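Local coordinates for probable chemoreceptor (Methyl-accepting chemotaxis) transmembrane protein (Rhizobium meliloti, PDB 6D8V) that probably senses quaternary ammonium compounds, such as the bound 1,1-dimethyl-prolinium, through its sensory domain to direct bacterial chemotaxis, at residues S104-G109 / G144-T149. Residues are numbered along the deposited sequence; the frame is centred on the assembly and turned at random.
Sequences SKDRNG and GTDVPT. With PBE (1,1-dimethyl-prolinium), chain C.
Arg-107 and Asp-146 join the two segments through a salt bridge made by NE rather than by the terminal nitrogens of the guanidinium. Arg-107 NE donates to Asp-146 OD1 over 3.2 Å at a nearly straight 164°, meeting the oxygen on its syn side. The guanidinium and carboxylate planes are 25° apart, nearly coplanar, and the acid meets the guanidinium at its edge. Asp-146 CG stands anti to its own backbone N (chi1 176°), which carries the carboxylate across to the turn, while a bend at chi2 turns the outer part of the Arg-107 chain so that NE faces the carboxylate. An alanine in place of Asp-146 would probably leave the arginine without its anionic mate across this contact and its guanidinium freer to turn.

Asp-106 begins a type I beta turn ending at Gly-109. Its OD1 accepts a weak bond from Asn-108 N and another bond from Asn-110 N, a fitting task for a short acid at a turn's start. Within the loop, Thr-145 OG1 gives a hydrogen bond to Val-147 O (2.8 Å) from above the carbonyl plane, tying the bend together. At the loop's start, Gly-144 N binds the ligand carboxylate at OXT (2.7 Å); the ligand is also hydrogen-bonded by Glu-143 N. Packing is modest: Val-147 CG2 lies over one guanidinium face and touches Arg-107 CG at 3.5 Å, a branched side chain suited to cover the aliphatic stem. The contact thus joins the hairpin turn between strands 101-105 and 111-115 to a ligand-binding loop of a PDC (Cache) sensor domain.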
ATOM      1  N   SER A 104       5.616  10.920   8.504  1.00 84.07           N
ATOM      2  CA  SER A 104       4.924   9.710   8.921  1.00 85.33           C
ATOM      3  C   SER A 104       4.162   9.997  10.204  1.00 82.17           C
ATOM      4  O   SER A 104       4.323  11.049  10.828  1.00 75.08           O
ATOM      5  CB  SER A 104       5.905   8.555   9.133  1.00108.09           C
ATOM      6  OG  SER A 104       6.860   8.888  10.132  1.00123.55           O
ATOM      7  N   LYS A 105       3.328   9.047  10.602  1.00 83.08           N
ATOM      8  CA  LYS A 105       2.654   9.126  11.885  1.00 91.96           C
ATOM      9  C   LYS A 105       3.451   8.373  12.944  1.00 98.93           C
ATOM     10  O   LYS A 105       4.157   7.404  12.656  1.00 86.09           O
ATOM     11  CB  LYS A 105       1.234   8.571  11.802  1.00 87.76           C
ATOM     12  CG  LYS A 105       0.426   9.165  10.673  1.00 92.42           C
ATOM     13  CD  LYS A 105      -0.954   9.605  11.126  1.00 93.27           C
ATOM     14  CE  LYS A 105      -1.726  10.153   9.944  1.00 81.34           C
ATOM     15  NZ  LYS A 105      -1.869   9.109   8.885  1.00 91.06           N
ATOM     16  N   ASP A 106       3.345   8.848  14.172  1.00100.19           N
ATOM     17  CA  ASP A 106       4.019   8.243  15.300  1.00105.43           C
ATOM     18  C   ASP A 106       3.006   7.430  16.113  1.00105.10           C
ATOM     19  O   ASP A 106       1.872   7.206  15.667  1.00 96.79           O
ATOM     20  CB  ASP A 106       4.700   9.338  16.126  1.00103.84           C
ATOM     21  CG  ASP A 106       3.703  10.258  16.789  1.00 93.73           C
ATOM     22  OD1 ASP A 106       2.507  10.183  16.440  1.00 99.49           O
ATOM     23  OD2 ASP A 106       4.106  11.047  17.669  1.00 96.07           O
ATOM     24  N   ARG A 107       3.403   7.000  17.318  1.00 96.57           N
ATOM     25  CA  ARG A 107       2.535   6.158  18.132  1.00 95.11           C
ATOM     26  C   ARG A 107       1.266   6.882  18.560  1.00 95.38           C
ATOM     27  O   ARG A 107       0.237   6.236  18.782  1.00 81.35           O
ATOM     28  CB  ARG A 107       3.277   5.669  19.376  1.00107.77           C
ATOM     29  CG  ARG A 107       4.777   5.529  19.231  1.00112.02           C
ATOM     30  CD  ARG A 107       5.510   6.761  19.746  1.00123.25           C
ATOM     31  NE  ARG A 107       6.950   6.532  19.823  1.00134.63           N
ATOM     32  CZ  ARG A 107       7.583   6.110  20.912  1.00138.64           C
ATOM     33  NH1 ARG A 107       6.905   5.878  22.027  1.00136.21           N
ATOM     34  NH2 ARG A 107       8.896   5.924  20.886  1.00147.30           N
ATOM     35  N   ASN A 108       1.322   8.206  18.709  1.00105.33           N
ATOM     36  CA  ASN A 108       0.213   8.976  19.254  1.00101.23           C
ATOM     37  C   ASN A 108      -0.672   9.597  18.183  1.00 99.90           C
ATOM     38  O   ASN A 108      -1.584  10.358  18.523  1.00111.50           O
ATOM     39  CB  ASN A 108       0.735  10.085  20.175  1.00110.32           C
ATOM     40  CG  ASN A 108       1.682   9.574  21.246  1.00111.05           C
ATOM     41  OD1 ASN A 108       1.261   8.970  22.233  1.00121.15           O
ATOM     42  ND2 ASN A 108       2.969   9.839  21.067  1.00113.10           N
ATOM     43  N   GLY A 109      -0.430   9.301  16.908  1.00 99.53           N
ATOM     44  CA  GLY A 109      -1.225   9.871  15.839  1.00 95.08           C
ATOM     45  C   GLY A 109      -0.843  11.274  15.426  1.00 97.27           C
ATOM     46  O   GLY A 109      -1.707  12.028  14.970  1.00108.70           O
ATOM     47  N   GLY A 144      11.808   3.872   8.351  1.00 79.14           N
ATOM     48  CA  GLY A 144      11.884   5.212   8.901  1.00 96.67           C
ATOM     49  C   GLY A 144      10.743   5.589   9.824  1.00 94.09           C
ATOM     50  O   GLY A 144      10.752   6.700  10.365  1.00 90.01           O
ATOM     51  N   THR A 145       9.767   4.707  10.007  1.00 96.08           N
ATOM     52  CA  THR A 145       8.635   5.026  10.865  1.00 93.63           C
ATOM     53  C   THR A 145       9.079   5.093  12.323  1.00103.32           C
ATOM     54  O   THR A 145      10.020   4.414  12.744  1.00111.48           O
ATOM     55  CB  THR A 145       7.525   3.986  10.691  1.00 79.15           C
ATOM     56  OG1 THR A 145       8.039   2.678  10.978  1.00 80.48           O
ATOM     57  CG2 THR A 145       7.009   4.008   9.265  1.00 89.02           C
ATOM     58  N   ASP A 146       8.403   5.944  13.090  1.00102.66           N
ATOM     59  CA  ASP A 146       8.639   6.038  14.525  1.00 98.06           C
ATOM     60  C   ASP A 146       8.683   4.644  15.122  1.00100.77           C
ATOM     61  O   ASP A 146       9.734   4.165  15.564  1.00111.45           O
ATOM     62  CB  ASP A 146       7.542   6.867  15.199  1.00114.23           C
ATOM     63  CG  ASP A 146       7.687   6.911  16.706  1.00125.60           C
ATOM     64  OD1 ASP A 146       8.748   6.494  17.217  1.00141.16           O
ATOM     65  OD2 ASP A 146       6.740   7.365  17.377  1.00129.62           O
ATOM     66  N   VAL A 147       7.537   3.984  15.115  1.00107.59           N
ATOM     67  CA  VAL A 147       7.441   2.611  15.590  1.00 98.93           C
ATOM     68  C   VAL A 147       7.351   1.702  14.373  1.00114.78           C
ATOM     69  O   VAL A 147       6.687   2.048  13.384  1.00121.22           O
ATOM     70  CB  VAL A 147       6.245   2.445  16.536  1.00 87.09           C
ATOM     71  CG1 VAL A 147       5.717   1.035  16.484  1.00 80.32           C
ATOM     72  CG2 VAL A 147       6.654   2.828  17.944  1.00 98.12           C
ATOM     73  N   PRO A 148       8.025   0.554  14.392  1.00110.46           N
ATOM     74  CA  PRO A 148       7.922  -0.390  13.275  1.00102.15           C
ATOM     75  C   PRO A 148       6.470  -0.640  12.895  1.00101.43           C
ATOM     76  O   PRO A 148       5.625  -0.937  13.745  1.00 94.73           O
ATOM     77  CB  PRO A 148       8.592  -1.654  13.826  1.00 80.40           C
ATOM     78  CG  PRO A 148       9.535  -1.159  14.868  1.00 79.32           C
ATOM     79  CD  PRO A 148       8.921   0.077  15.457  1.00 97.06           C
ATOM     80  N   THR A 149       6.178  -0.510  11.604  1.00 96.18           N
ATOM     81  CA  THR A 149       4.812  -0.667  11.131  1.00 93.25           C
ATOM     82  C   THR A 149       4.829  -1.277   9.738  1.00 76.57           C
ATOM     83  O   THR A 149       5.634  -0.892   8.888  1.00 64.67           O
ATOM     84  CB  THR A 149       4.060   0.675  11.123  1.00 85.01           C
ATOM     85  OG1 THR A 149       4.874   1.675  10.506  1.00 74.93           O
ATOM     86  CG2 THR A 149       3.718   1.119  12.540  1.00 89.96           C
TER
HETATM   87  N   PBE C 402       9.400   4.539   3.562  1.00102.12           N
HETATM   88  CD  PBE C 402       9.227   4.594   2.268  1.00 91.91           C
HETATM   89  CA  PBE C 402      10.088   3.192   3.715  1.00106.11           C
HETATM   90  CB  PBE C 402      11.132   3.232   2.528  1.00111.80           C
HETATM   91  CG  PBE C 402      10.572   3.914   1.625  1.00 95.38           C
HETATM   92  CE  PBE C 402      10.256   5.661   4.002  1.00110.08           C
HETATM   93  CF  PBE C 402       8.101   4.550   4.261  1.00 91.79           C
HETATM   94  C   PBE C 402      10.730   2.933   4.983  1.00 93.14           C
HETATM   95  O   PBE C 402      11.585   2.008   5.062  1.00 98.64           O
HETATM   96  OXT PBE C 402      10.433   3.592   6.014  1.00 97.76           O